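Local coordinates for protein cellulase CEL9M (PDB 1IA6) that probably cleaves internal beta-1,4-glucosidic linkages of cellulose and related beta-glucans, as a family 9 glycoside hydrolase with an alpha-barrel catalytic module, at residues Ala161-Tyr166 with Asn182-Leu187; Ile154-Ser159 with Asp211-Ala216; His4-Ala9 with Gln336-Leu341; Glu83-Thr88 with Val422-Ile427. All blocks are in the same frame, centred on the assembly; numbering follows the deposited sequence.

From the N terminus, residues 4-9 come first and pair with 336-341, so interaction 3 closes a loop of 326 residues. Residues 83-88 follow inside that loop, but their partner 422-427 lies beyond it. Interactions 3 and 4 therefore cross, and they touch in space through V337 with V422 and Y6 with I427. Interaction 2 joins 154-159 to 211-216 and lies within both long loops. Interaction 1, 161-166 with 182-187, lies within interaction 2 and shares helix 152-169 with it. They tie helix 152-169 to 174-193 and 210-224; interaction 2 holds calcium ligands D211 and D212. Interaction 3 joins helix 6-15 to 327-341, across the chain's centre from 1 and 2; interaction 4 joins 82-87 to 413-429.

Interaction 1: residues Ala161-Tyr166 with Asn182-Leu187; sequences ALTLMY and NAAKEL
Two helices of the alpha barrel, 152-169 and 174-193, run antiparallel here as a helical hairpin. L162 and A184 sit level, and the short axes pass 8.3 Å apart at an angle of 156°. A184 carries the middle of the contact. Its CB lies 3.8 Å from L162 CB, and it also meets the hydroxyl of T163, with OG1 3.3 Å from A184 CB. L162 reaches past this methyl. Its CG is turned anti to the carbonyl carbon (chi1 -72°), and its CD1 touches two partners. L187 CD1 is 3.6 Å from L162 CD1, and A183 CB is 3.9 Å from the same atom. The two leucine side chains cross at about a right angle and meet through single methyls. T163 OG1 makes its hydrogen bond to S159 O, one turn back in its own helix. It comes to A184 as a neighbour and not as a bonding partner. Helix 91-107 adds to the packing, with T102 against L162 and L106 against A183. The small residue A184 lets the backbones come close. Across these two segments the contact is held by apolar packing, and the T163 hydroxyl is satisfied within its own helix.

Interaction 2: residues Ile154-Ser159 with Asp211-Ala216; sequences ILSETS and DDLAWA. With CA (calcium ion), chain B.
E157 reaches across to D212 and W215, and its chain bends on the way. CB starts out beside the contact. The bend at chi2 then turns the end inward, and CG comes 3.3 Å from D212 OD1. CD lies 3.8 Å from W215 CD1. At the tip the two oxygens part: OE1 is 3.3 Å from W215 NE1, while OE2 is 2.5 Å from D212 OD1. So short an oxygen-oxygen distance suggests that one of the acids holds a proton. The two carboxylate planes stand 80° apart, whereas that of E157 is tilted only 22° from the indole ring.

D212 turns its other oxygen to the metal, with OD2 2.4 Å from the calcium ion. D211 grips the same ion with both of its carboxylate oxygens. S208, D257 and two waters also bind it. One of these waters donates a hydrogen bond to D212 OD1, so that oxygen faces both the metal shell and E157. The nearby calcium may help to lower the cost of bringing the acids together. The site lies where helices 152-169 and 210-224 of the alpha barrel run side by side, their short axes 23° apart.

Beside this site the helices meet through small groups. S156 CB packs on D212 O, and A216 CB lies 3.4 Å from S156 O. S156 OG bonds to S152 O, in its own helix, and lies against L213 CD2. At the far end a water donates to both S159 OG and A216 O, and S159 OG also bonds to A184 O of helix 174-193.

Interaction 3: residues His4-Ala9 with Gln336-Leu341; sequences HDYSTA and QVDYIL. With NI (nickel (II) ion), chain D.
L341 forms the apolar centre, with its two methyls parted between Y6 and A9. CD1 rests by the tyrosine ring, 3.5 Å from Y6 CE1, and the two side chains cross at about a right angle. CD2 meets the methyl of A9, at 3.8 Å from A9 CB. V337 CG1 approaches the same ring atom, 3.7 Å from Y6 CE1. Helix 413-429 closes this core, with I427 on Y6 and L423 on A9 and V337.

Further out the ring ends in a polar group. In Y6 a chi1 of -58° sends the ring across, which carries the hydroxyl along to D338. Y6 OH donates to D338 OD1 over 2.6 Å and meets the syn lone pair of that oxygen. The carboxylate is nearly coplanar with the phenol, at 16°. H4 lies over this pair: its CB covers one face of the Y6 ring near the rim, and its imidazole stacks on the D338 carboxylate at 25°. H4 CD2 is 3.4 Å from D338 OD1. The other oxygen, D338 OD2, forms a salt bridge with K334.

At the outer edge H4 NE2 binds the nickel ion at 2.1 Å. A nickel-bound water donates to D338 OD2, so D338 acts from the second shell. D5 is the N-cap of helix 6-15; its OD1 accepts from T8 N. A1 and D343 complete the protein ligands of this nickel site, which joins the start of the chain to the region of helix 327-341 and D343.

Interaction 4: residues Glu83-Thr88 with Val422-Ile427; sequences ESFDAT and VLAGAI
S84 holds its OG beside the backbone N (chi1 -62°), and this turn points the hydroxyl at A424. F85 has a similar first torsion, which swings its ring toward the same residue. S84 OG donates to A424 O over 2.7 Å. The hydroxyl approaches tilted 25° from the carbonyl plane. This bond fastens a buried serine to a main-chain oxygen of the other helix. Beside it the F85 ring brings CE1 to 3.6 Å from A424 CB, with CZ a little farther off. F85 also touches T91 and M94 of helix 91-107.

I427 covers the serine from the next turn. Its CB lies 3.9 Å from S84 OG. The end of the side chain goes on to T88, and the two meet tip to tip, with I427 CD1 3.9 Å from T88 CG2. T88 OG1 turns back instead, donating to S84 O over 2.7 Å. L10 of helix 6-15 touches both T88 and I427. The short axes cross at 80°. It is a steep helix crossing in the family 9 catalytic module, where the short helix 82-87 and T88 pack on the last helix, 413-429.

Interaction 1: residues Ala161-Tyr166 with Asn182-Leu187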
loop_
_atom_site.group_PDB
_atom_site.type_symbol
_atom_site.label_atom_id
_atom_site.label_comp_id
_atom_site.label_asym_id
_atom_site.label_seq_id
_atom_site.Cartn_x
_atom_site.Cartn_y
_atom_site.Cartn_z
ATOM N N ALA A 161 2.779 8.096 -6.773
ATOM C CA ALA A 161 3.308 8.280 -5.426
ATOM C C ALA A 161 4.159 9.545 -5.360
ATOM O O ALA A 161 4.120 10.276 -4.369
ATOM C CB ALA A 161 4.148 7.065 -5.021
ATOM N N LEU A 162 4.932 9.794 -6.416
ATOM C CA LEU A 162 5.803 10.966 -6.476
ATOM C C LEU A 162 5.013 12.259 -6.669
ATOM O O LEU A 162 5.363 13.295 -6.101
ATOM C CB LEU A 162 6.834 10.802 -7.596
ATOM C CG LEU A 162 7.938 9.778 -7.309
ATOM C CD1 LEU A 162 8.731 9.496 -8.579
ATOM C CD2 LEU A 162 8.848 10.303 -6.199
ATOM N N THR A 163 3.951 12.202 -7.467
ATOM C CA THR A 163 3.121 13.384 -7.688
ATOM C C THR A 163 2.393 13.723 -6.393
ATOM O O THR A 163 2.257 14.889 -6.028
ATOM C CB THR A 163 2.082 13.145 -8.792
ATOM O OG1 THR A 163 2.757 12.835 -10.015
ATOM C CG2 THR A 163 1.215 14.396 -8.999
ATOM N N LEU A 164 1.919 12.697 -5.695
ATOM C CA LEU A 164 1.227 12.934 -4.434
ATOM C C LEU A 164 2.197 13.531 -3.421
ATOM O O LEU A 164 1.808 14.359 -2.598
ATOM C CB LEU A 164 0.608 11.635 -3.913
ATOM C CG LEU A 164 -0.761 11.365 -4.546
ATOM C CD1 LEU A 164 -1.146 9.892 -4.424
ATOM C CD2 LEU A 164 -1.788 12.262 -3.877
ATOM N N MET A 165 3.466 13.132 -3.483
ATOM C CA MET A 165 4.443 13.692 -2.556
ATOM C C MET A 165 4.620 15.179 -2.881
ATOM O O MET A 165 4.732 16.010 -1.978
ATOM C CB MET A 165 5.788 12.963 -2.657
ATOM C CG MET A 165 6.772 13.380 -1.568
ATOM S SD MET A 165 6.077 13.131 0.090
ATOM C CE MET A 165 7.555 13.111 1.096
ATOM N N TYR A 166 4.641 15.515 -4.169
ATOM C CA TYR A 166 4.769 16.915 -4.562
ATOM C C TYR A 166 3.608 17.689 -3.934
ATOM O O TYR A 166 3.804 18.740 -3.328
ATOM C CB TYR A 166 4.709 17.060 -6.087
ATOM C CG TYR A 166 4.363 18.459 -6.557
ATOM C CD1 TYR A 166 5.295 19.496 -6.481
ATOM C CD2 TYR A 166 3.087 18.754 -7.046
ATOM C CE1 TYR A 166 4.962 20.799 -6.878
ATOM C CE2 TYR A 166 2.742 20.053 -7.445
ATOM C CZ TYR A 166 3.687 21.068 -7.355
ATOM O OH TYR A 166 3.357 22.353 -7.725
ATOM N N ASN A 182 9.077 16.315 -11.162
ATOM C CA ASN A 182 9.834 16.132 -12.397
ATOM C C ASN A 182 10.074 14.645 -12.651
ATOM O O ASN A 182 9.965 14.181 -13.786
ATOM C CB ASN A 182 11.170 16.878 -12.343
ATOM C CG ASN A 182 10.999 18.384 -12.448
ATOM O OD1 ASN A 182 10.025 18.866 -13.024
ATOM N ND2 ASN A 182 11.959 19.134 -11.912
ATOM N N ALA A 183 10.397 13.899 -11.601
ATOM C CA ALA A 183 10.623 12.461 -11.752
ATOM C C ALA A 183 9.311 11.782 -12.128
ATOM O O ALA A 183 9.286 10.886 -12.969
ATOM C CB ALA A 183 11.165 11.865 -10.454
ATOM N N ALA A 184 8.219 12.223 -11.508
ATOM C CA ALA A 184 6.903 11.653 -11.781
ATOM C C ALA A 184 6.527 11.815 -13.252
ATOM O O ALA A 184 5.943 10.915 -13.854
ATOM C CB ALA A 184 5.853 12.318 -10.899
ATOM N N LYS A 185 6.860 12.967 -13.826
ATOM C CA LYS A 185 6.549 13.228 -15.226
ATOM C C LYS A 185 7.330 12.294 -16.132
ATOM O O LYS A 185 6.804 11.795 -17.127
ATOM C CB LYS A 185 6.883 14.675 -15.595
ATOM C CG LYS A 185 5.936 15.708 -15.020
ATOM C CD LYS A 185 6.399 17.111 -15.386
ATOM C CE LYS A 185 5.461 18.173 -14.844
ATOM N NZ LYS A 185 5.953 19.546 -15.171
ATOM N N GLU A 186 8.591 12.061 -15.783
ATOM C CA GLU A 186 9.448 11.194 -16.584
ATOM C C GLU A 186 9.052 9.725 -16.510
ATOM O O GLU A 186 9.077 9.023 -17.518
ATOM C CB GLU A 186 10.907 11.355 -16.158
ATOM C CG GLU A 186 11.408 12.788 -16.230
ATOM C CD GLU A 186 12.884 12.904 -15.905
ATOM O OE1 GLU A 186 13.361 12.153 -15.027
ATOM O OE2 GLU A 186 13.562 13.754 -16.517
ATOM N N LEU A 187 8.688 9.255 -15.321
ATOM C CA LEU A 187 8.295 7.858 -15.162
ATOM C C LEU A 187 6.992 7.590 -15.911
ATOM O O LEU A 187 6.807 6.525 -16.502
ATOM C CB LEU A 187 8.136 7.514 -13.678
ATOM C CG LEU A 187 9.406 7.592 -12.823
ATOM C CD1 LEU A 187 9.068 7.221 -11.385
ATOM C CD2 LEU A 187 10.473 6.655 -13.368
#

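Interaction 2: residues Ile154-Ser159 with Asp211-Ala216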
loop_
_atom_site.group_PDB
_atom_site.type_symbol
_atom_site.label_atom_id
_atom_site.label_comp_id
_atom_site.label_asym_id
_atom_site.label_seq_id
_atom_site.Cartn_x
_atom_site.Cartn_y
_atom_site.Cartn_z
ATOM N N ILE A 154 4.048 -0.500 -12.868
ATOM C CA ILE A 154 4.976 -0.132 -11.808
ATOM C C ILE A 154 5.387 1.334 -11.935
ATOM O O ILE A 154 5.372 2.082 -10.958
ATOM C CB ILE A 154 6.229 -1.034 -11.849
ATOM C CG1 ILE A 154 5.817 -2.478 -11.547
ATOM C CG2 ILE A 154 7.281 -0.545 -10.847
ATOM C CD1 ILE A 154 6.972 -3.462 -11.509
ATOM N N LEU A 155 5.739 1.743 -13.151
ATOM C CA LEU A 155 6.153 3.115 -13.405
ATOM C C LEU A 155 5.046 4.105 -13.066
ATOM O O LEU A 155 5.314 5.177 -12.523
ATOM C CB LEU A 155 6.562 3.275 -14.875
ATOM C CG LEU A 155 7.875 2.597 -15.268
ATOM C CD1 LEU A 155 8.049 2.610 -16.785
ATOM C CD2 LEU A 155 9.030 3.318 -14.587
ATOM N N SER A 156 3.805 3.739 -13.373
ATOM C CA SER A 156 2.672 4.614 -13.112
ATOM C C SER A 156 2.356 4.747 -11.631
ATOM O O SER A 156 2.058 5.841 -11.162
ATOM C CB SER A 156 1.431 4.128 -13.868
ATOM O OG SER A 156 1.621 4.260 -15.267
ATOM N N GLU A 157 2.415 3.647 -10.887
ATOM C CA GLU A 157 2.136 3.740 -9.460
ATOM C C GLU A 157 3.220 4.569 -8.778
ATOM O O GLU A 157 2.938 5.342 -7.862
ATOM C CB GLU A 157 2.050 2.351 -8.822
ATOM C CG GLU A 157 0.763 1.594 -9.159
ATOM C CD GLU A 157 -0.492 2.409 -8.894
ATOM O OE1 GLU A 157 -0.542 3.126 -7.875
ATOM O OE2 GLU A 157 -1.442 2.323 -9.700
ATOM N N THR A 158 4.459 4.415 -9.234
ATOM C CA THR A 158 5.574 5.163 -8.664
ATOM C C THR A 158 5.394 6.638 -9.012
ATOM O O THR A 158 5.624 7.514 -8.183
ATOM C CB THR A 158 6.922 4.644 -9.211
ATOM O OG1 THR A 158 7.016 3.237 -8.955
ATOM C CG2 THR A 158 8.088 5.344 -8.529
ATOM N N SER A 159 4.961 6.905 -10.240
ATOM C CA SER A 159 4.718 8.275 -10.680
ATOM C C SER A 159 3.651 8.916 -9.791
ATOM O O SER A 159 3.810 10.047 -9.325
ATOM C CB SER A 159 4.255 8.284 -12.141
ATOM O OG SER A 159 3.916 9.593 -12.574
ATOM N N ASP A 211 -5.142 0.774 -16.072
ATOM C CA ASP A 211 -5.686 1.343 -14.848
ATOM C C ASP A 211 -4.640 2.238 -14.181
ATOM O O ASP A 211 -4.939 3.351 -13.745
ATOM C CB ASP A 211 -6.121 0.216 -13.894
ATOM C CG ASP A 211 -5.023 -0.819 -13.655
ATOM O OD1 ASP A 211 -4.324 -1.201 -14.618
ATOM O OD2 ASP A 211 -4.871 -1.271 -12.502
ATOM N N ASP A 212 -3.406 1.753 -14.114
ATOM C CA ASP A 212 -2.327 2.513 -13.494
ATOM C C ASP A 212 -1.981 3.779 -14.278
ATOM O O ASP A 212 -1.778 4.843 -13.692
ATOM C CB ASP A 212 -1.108 1.604 -13.340
ATOM C CG ASP A 212 -1.431 0.364 -12.535
ATOM O OD1 ASP A 212 -1.494 0.457 -11.292
ATOM O OD2 ASP A 212 -1.658 -0.699 -13.148
ATOM N N LEU A 213 -1.913 3.672 -15.602
ATOM C CA LEU A 213 -1.609 4.840 -16.422
ATOM C C LEU A 213 -2.663 5.927 -16.226
ATOM O O LEU A 213 -2.334 7.106 -16.093
ATOM C CB LEU A 213 -1.549 4.460 -17.904
ATOM C CG LEU A 213 -0.266 3.788 -18.395
ATOM C CD1 LEU A 213 -0.470 3.283 -19.815
ATOM C CD2 LEU A 213 0.890 4.781 -18.344
ATOM N N ALA A 214 -3.932 5.523 -16.214
ATOM C CA ALA A 214 -5.036 6.465 -16.041
ATOM C C ALA A 214 -4.936 7.127 -14.673
ATOM O O ALA A 214 -5.076 8.341 -14.544
ATOM C CB ALA A 214 -6.366 5.738 -16.174
ATOM N N TRP A 215 -4.697 6.311 -13.655
ATOM C CA TRP A 215 -4.551 6.780 -12.281
ATOM C C TRP A 215 -3.413 7.804 -12.166
ATOM O O TRP A 215 -3.601 8.890 -11.616
ATOM C CB TRP A 215 -4.309 5.554 -11.384
ATOM C CG TRP A 215 -3.789 5.796 -9.999
ATOM C CD1 TRP A 215 -2.533 5.503 -9.537
ATOM C CD2 TRP A 215 -4.531 6.260 -8.860
ATOM N NE1 TRP A 215 -2.453 5.744 -8.187
ATOM C CE2 TRP A 215 -3.663 6.209 -7.746
ATOM C CE3 TRP A 215 -5.845 6.709 -8.674
ATOM C CZ2 TRP A 215 -4.067 6.590 -6.461
ATOM C CZ3 TRP A 215 -6.247 7.089 -7.394
ATOM C CH2 TRP A 215 -5.358 7.024 -6.304
ATOM N N ALA A 216 -2.241 7.465 -12.696
ATOM C CA ALA A 216 -1.096 8.368 -12.644
ATOM C C ALA A 216 -1.394 9.662 -13.395
ATOM O O ALA A 216 -0.992 10.745 -12.971
ATOM C CB ALA A 216 0.136 7.690 -13.239
HETATM CA CA CA B . -2.891 -2.719 -12.784
HETATM O O HOH W 1 1.465 10.726 -11.304
HETATM O O HOH W 2 -2.363 -2.000 -10.523
HETATM O O HOH W 3 -1.024 -4.114 -12.247
#

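Interaction 3: residues His4-Ala9 with Gln336-Leu341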
loop_
_atom_site.group_PDB
_atom_site.type_symbol
_atom_site.label_atom_id
_atom_site.label_comp_id
_atom_site.label_asym_id
_atom_site.label_seq_id
_atom_site.Cartn_x
_atom_site.Cartn_y
_atom_site.Cartn_z
ATOM N N HIS A 4 -15.003 3.415 19.694
ATOM C CA HIS A 4 -13.725 2.840 19.280
ATOM C C HIS A 4 -12.635 3.906 19.232
ATOM O O HIS A 4 -12.908 5.075 18.959
ATOM C CB HIS A 4 -13.870 2.186 17.903
ATOM C CG HIS A 4 -14.660 0.916 17.918
ATOM N ND1 HIS A 4 -14.124 -0.289 18.321
ATOM C CD2 HIS A 4 -15.957 0.669 17.617
ATOM C CE1 HIS A 4 -15.058 -1.223 18.267
ATOM N NE2 HIS A 4 -16.179 -0.669 17.843
ATOM N N ASP A 5 -11.398 3.496 19.502
ATOM C CA ASP A 5 -10.268 4.420 19.484
ATOM C C ASP A 5 -9.582 4.381 18.121
ATOM O O ASP A 5 -8.564 3.706 17.946
ATOM C CB ASP A 5 -9.265 4.046 20.581
ATOM C CG ASP A 5 -8.161 5.079 20.747
ATOM O OD1 ASP A 5 -8.156 6.085 20.005
ATOM O OD2 ASP A 5 -7.297 4.884 21.627
ATOM N N TYR A 6 -10.144 5.106 17.158
ATOM C CA TYR A 6 -9.587 5.149 15.807
ATOM C C TYR A 6 -8.265 5.908 15.763
ATOM O O TYR A 6 -7.417 5.639 14.919
ATOM C CB TYR A 6 -10.570 5.816 14.843
ATOM C CG TYR A 6 -11.920 5.135 14.762
ATOM C CD1 TYR A 6 -12.039 3.829 14.289
ATOM C CD2 TYR A 6 -13.074 5.794 15.171
ATOM C CE1 TYR A 6 -13.282 3.198 14.228
ATOM C CE2 TYR A 6 -14.319 5.174 15.115
ATOM C CZ TYR A 6 -14.416 3.878 14.644
ATOM O OH TYR A 6 -15.643 3.260 14.609
ATOM N N SER A 7 -8.104 6.859 16.679
ATOM C CA SER A 7 -6.894 7.666 16.753
ATOM C C SER A 7 -5.648 6.827 17.031
ATOM O O SER A 7 -4.632 6.961 16.341
ATOM C CB SER A 7 -7.046 8.727 17.848
ATOM O OG SER A 7 -5.894 9.545 17.929
ATOM N N THR A 8 -5.726 5.969 18.045
ATOM C CA THR A 8 -4.602 5.119 18.411
ATOM C C THR A 8 -4.327 4.089 17.321
ATOM O O THR A 8 -3.174 3.769 17.036
ATOM C CB THR A 8 -4.862 4.398 19.750
ATOM O OG1 THR A 8 -4.998 5.371 20.794
ATOM C CG2 THR A 8 -3.703 3.471 20.096
ATOM N N ALA A 9 -5.385 3.573 16.706
ATOM C CA ALA A 9 -5.217 2.589 15.641
ATOM C C ALA A 9 -4.475 3.240 14.475
ATOM O O ALA A 9 -3.598 2.627 13.868
ATOM C CB ALA A 9 -6.573 2.070 15.180
ATOM N N GLN A 336 -16.811 -2.597 8.669
ATOM C CA GLN A 336 -15.578 -3.292 8.312
ATOM C C GLN A 336 -14.438 -2.855 9.219
ATOM O O GLN A 336 -13.660 -3.681 9.696
ATOM C CB GLN A 336 -15.211 -3.022 6.853
ATOM C CG GLN A 336 -16.307 -3.417 5.885
ATOM C CD GLN A 336 -16.834 -4.812 6.162
ATOM O OE1 GLN A 336 -16.132 -5.809 5.973
ATOM N NE2 GLN A 336 -18.074 -4.888 6.628
ATOM N N VAL A 337 -14.341 -1.552 9.458
ATOM C CA VAL A 337 -13.291 -1.031 10.321
ATOM C C VAL A 337 -13.455 -1.545 11.744
ATOM O O VAL A 337 -12.494 -2.016 12.357
ATOM C CB VAL A 337 -13.304 0.510 10.363
ATOM C CG1 VAL A 337 -12.279 1.008 11.366
ATOM C CG2 VAL A 337 -13.002 1.068 8.986
ATOM N N ASP A 338 -14.672 -1.458 12.273
ATOM C CA ASP A 338 -14.922 -1.916 13.636
ATOM C C ASP A 338 -14.650 -3.406 13.796
ATOM O O ASP A 338 -14.221 -3.851 14.859
ATOM C CB ASP A 338 -16.359 -1.586 14.060
ATOM C CG ASP A 338 -16.590 -0.090 14.207
ATOM O OD1 ASP A 338 -15.597 0.667 14.215
ATOM O OD2 ASP A 338 -17.758 0.329 14.323
ATOM N N TYR A 339 -14.890 -4.174 12.737
ATOM C CA TYR A 339 -14.639 -5.612 12.772
ATOM C C TYR A 339 -13.140 -5.839 12.956
ATOM O O TYR A 339 -12.717 -6.651 13.781
ATOM C CB TYR A 339 -15.125 -6.262 11.471
ATOM C CG TYR A 339 -14.960 -7.767 11.420
ATOM C CD1 TYR A 339 -13.708 -8.345 11.209
ATOM C CD2 TYR A 339 -16.058 -8.614 11.579
ATOM C CE1 TYR A 339 -13.552 -9.730 11.155
ATOM C CE2 TYR A 339 -15.914 -10.003 11.527
ATOM C CZ TYR A 339 -14.658 -10.553 11.314
ATOM O OH TYR A 339 -14.503 -11.921 11.257
ATOM N N ILE A 340 -12.343 -5.100 12.191
ATOM C CA ILE A 340 -10.890 -5.195 12.257
ATOM C C ILE A 340 -10.365 -4.825 13.646
ATOM O O ILE A 340 -9.439 -5.455 14.156
ATOM C CB ILE A 340 -10.243 -4.270 11.189
ATOM C CG1 ILE A 340 -10.506 -4.845 9.794
ATOM C CG2 ILE A 340 -8.745 -4.109 11.449
ATOM C CD1 ILE A 340 -10.127 -3.915 8.659
ATOM N N LEU A 341 -10.974 -3.813 14.259
ATOM C CA LEU A 341 -10.557 -3.349 15.577
ATOM C C LEU A 341 -10.959 -4.243 16.751
ATOM O O LEU A 341 -10.473 -4.051 17.868
ATOM C CB LEU A 341 -11.075 -1.927 15.815
ATOM C CG LEU A 341 -10.540 -0.867 14.847
ATOM C CD1 LEU A 341 -11.188 0.482 15.136
ATOM C CD2 LEU A 341 -9.031 -0.773 14.977
HETATM NI NI NI D . -18.101 -1.495 18.079
HETATM O O HOH W 4 -19.372 -0.594 16.670
#

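Interaction 4: residues Glu83-Thr88 with Val422-Ile427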
loop_
_atom_site.group_PDB
_atom_site.type_symbol
_atom_site.label_atom_id
_atom_site.label_comp_id
_atom_site.label_asym_id
_atom_site.label_seq_id
_atom_site.Cartn_x
_atom_site.Cartn_y
_atom_site.Cartn_z
ATOM N N GLU A 83 -6.628 16.511 7.603
ATOM C CA GLU A 83 -7.111 16.959 8.910
ATOM C C GLU A 83 -7.013 15.869 9.965
ATOM O O GLU A 83 -6.697 16.141 11.124
ATOM C CB GLU A 83 -8.567 17.429 8.816
ATOM C CG GLU A 83 -8.782 18.692 7.995
ATOM C CD GLU A 83 -8.316 18.547 6.559
ATOM O OE1 GLU A 83 -8.732 17.577 5.887
ATOM O OE2 GLU A 83 -7.535 19.412 6.103
ATOM N N SER A 84 -7.291 14.634 9.563
ATOM C CA SER A 84 -7.235 13.506 10.487
ATOM C C SER A 84 -5.831 13.287 11.027
ATOM O O SER A 84 -5.661 12.946 12.195
ATOM C CB SER A 84 -7.721 12.227 9.800
ATOM O OG SER A 84 -9.067 12.363 9.390
ATOM N N PHE A 85 -4.826 13.469 10.174
ATOM C CA PHE A 85 -3.445 13.296 10.600
ATOM C C PHE A 85 -2.997 14.469 11.481
ATOM O O PHE A 85 -2.337 14.269 12.502
ATOM C CB PHE A 85 -2.511 13.172 9.389
ATOM C CG PHE A 85 -2.755 11.945 8.548
ATOM C CD1 PHE A 85 -3.775 11.921 7.601
ATOM C CD2 PHE A 85 -1.958 10.813 8.705
ATOM C CE1 PHE A 85 -3.999 10.787 6.817
ATOM C CE2 PHE A 85 -2.175 9.673 7.928
ATOM C CZ PHE A 85 -3.195 9.661 6.984
ATOM N N ASP A 86 -3.356 15.689 11.090
ATOM C CA ASP A 86 -2.975 16.864 11.872
ATOM C C ASP A 86 -3.566 16.816 13.280
ATOM O O ASP A 86 -2.855 16.994 14.266
ATOM C CB ASP A 86 -3.445 18.159 11.199
ATOM C CG ASP A 86 -2.682 18.478 9.928
ATOM O OD1 ASP A 86 -1.534 18.012 9.776
ATOM O OD2 ASP A 86 -3.232 19.215 9.085
ATOM N N ALA A 87 -4.869 16.571 13.358
ATOM C CA ALA A 87 -5.578 16.524 14.634
ATOM C C ALA A 87 -5.059 15.472 15.606
ATOM O O ALA A 87 -5.079 15.685 16.821
ATOM C CB ALA A 87 -7.070 16.312 14.387
ATOM N N THR A 88 -4.597 14.341 15.081
ATOM C CA THR A 88 -4.086 13.268 15.929
ATOM C C THR A 88 -2.574 13.315 16.108
ATOM O O THR A 88 -1.995 12.437 16.745
ATOM C CB THR A 88 -4.468 11.879 15.367
ATOM O OG1 THR A 88 -3.990 11.756 14.022
ATOM C CG2 THR A 88 -5.975 11.696 15.384
ATOM N N VAL A 422 -8.290 4.073 5.451
ATOM C CA VAL A 422 -9.629 3.920 6.007
ATOM C C VAL A 422 -9.711 4.465 7.434
ATOM O O VAL A 422 -10.719 5.059 7.816
ATOM C CB VAL A 422 -10.108 2.432 5.969
ATOM C CG1 VAL A 422 -9.377 1.598 7.002
ATOM C CG2 VAL A 422 -11.618 2.373 6.189
ATOM N N LEU A 423 -8.658 4.271 8.224
ATOM C CA LEU A 423 -8.659 4.787 9.590
ATOM C C LEU A 423 -8.666 6.317 9.575
ATOM O O LEU A 423 -9.331 6.952 10.395
ATOM C CB LEU A 423 -7.448 4.259 10.363
ATOM C CG LEU A 423 -7.563 2.789 10.787
ATOM C CD1 LEU A 423 -6.267 2.314 11.423
ATOM C CD2 LEU A 423 -8.724 2.640 11.767
ATOM N N ALA A 424 -7.928 6.913 8.645
ATOM C CA ALA A 424 -7.897 8.370 8.544
ATOM C C ALA A 424 -9.303 8.851 8.189
ATOM O O ALA A 424 -9.777 9.867 8.707
ATOM C CB ALA A 424 -6.895 8.812 7.475
ATOM N N GLY A 425 -9.971 8.110 7.310
ATOM C CA GLY A 425 -11.322 8.471 6.920
ATOM C C GLY A 425 -12.311 8.262 8.056
ATOM O O GLY A 425 -13.254 9.036 8.216
ATOM N N ALA A 426 -12.100 7.216 8.849
ATOM C CA ALA A 426 -12.989 6.924 9.970
ATOM C C ALA A 426 -12.968 8.072 10.971
ATOM O O ALA A 426 -14.003 8.463 11.511
ATOM C CB ALA A 426 -12.563 5.629 10.655
ATOM N N ILE A 427 -11.779 8.608 11.220
ATOM C CA ILE A 427 -11.630 9.712 12.155
ATOM C C ILE A 427 -12.435 10.923 11.697
ATOM O O ILE A 427 -13.021 11.633 12.514
ATOM C CB ILE A 427 -10.139 10.088 12.315
ATOM C CG1 ILE A 427 -9.419 8.968 13.072
ATOM C CG2 ILE A 427 -9.997 11.413 13.054
ATOM C CD1 ILE A 427 -7.921 9.134 13.161
#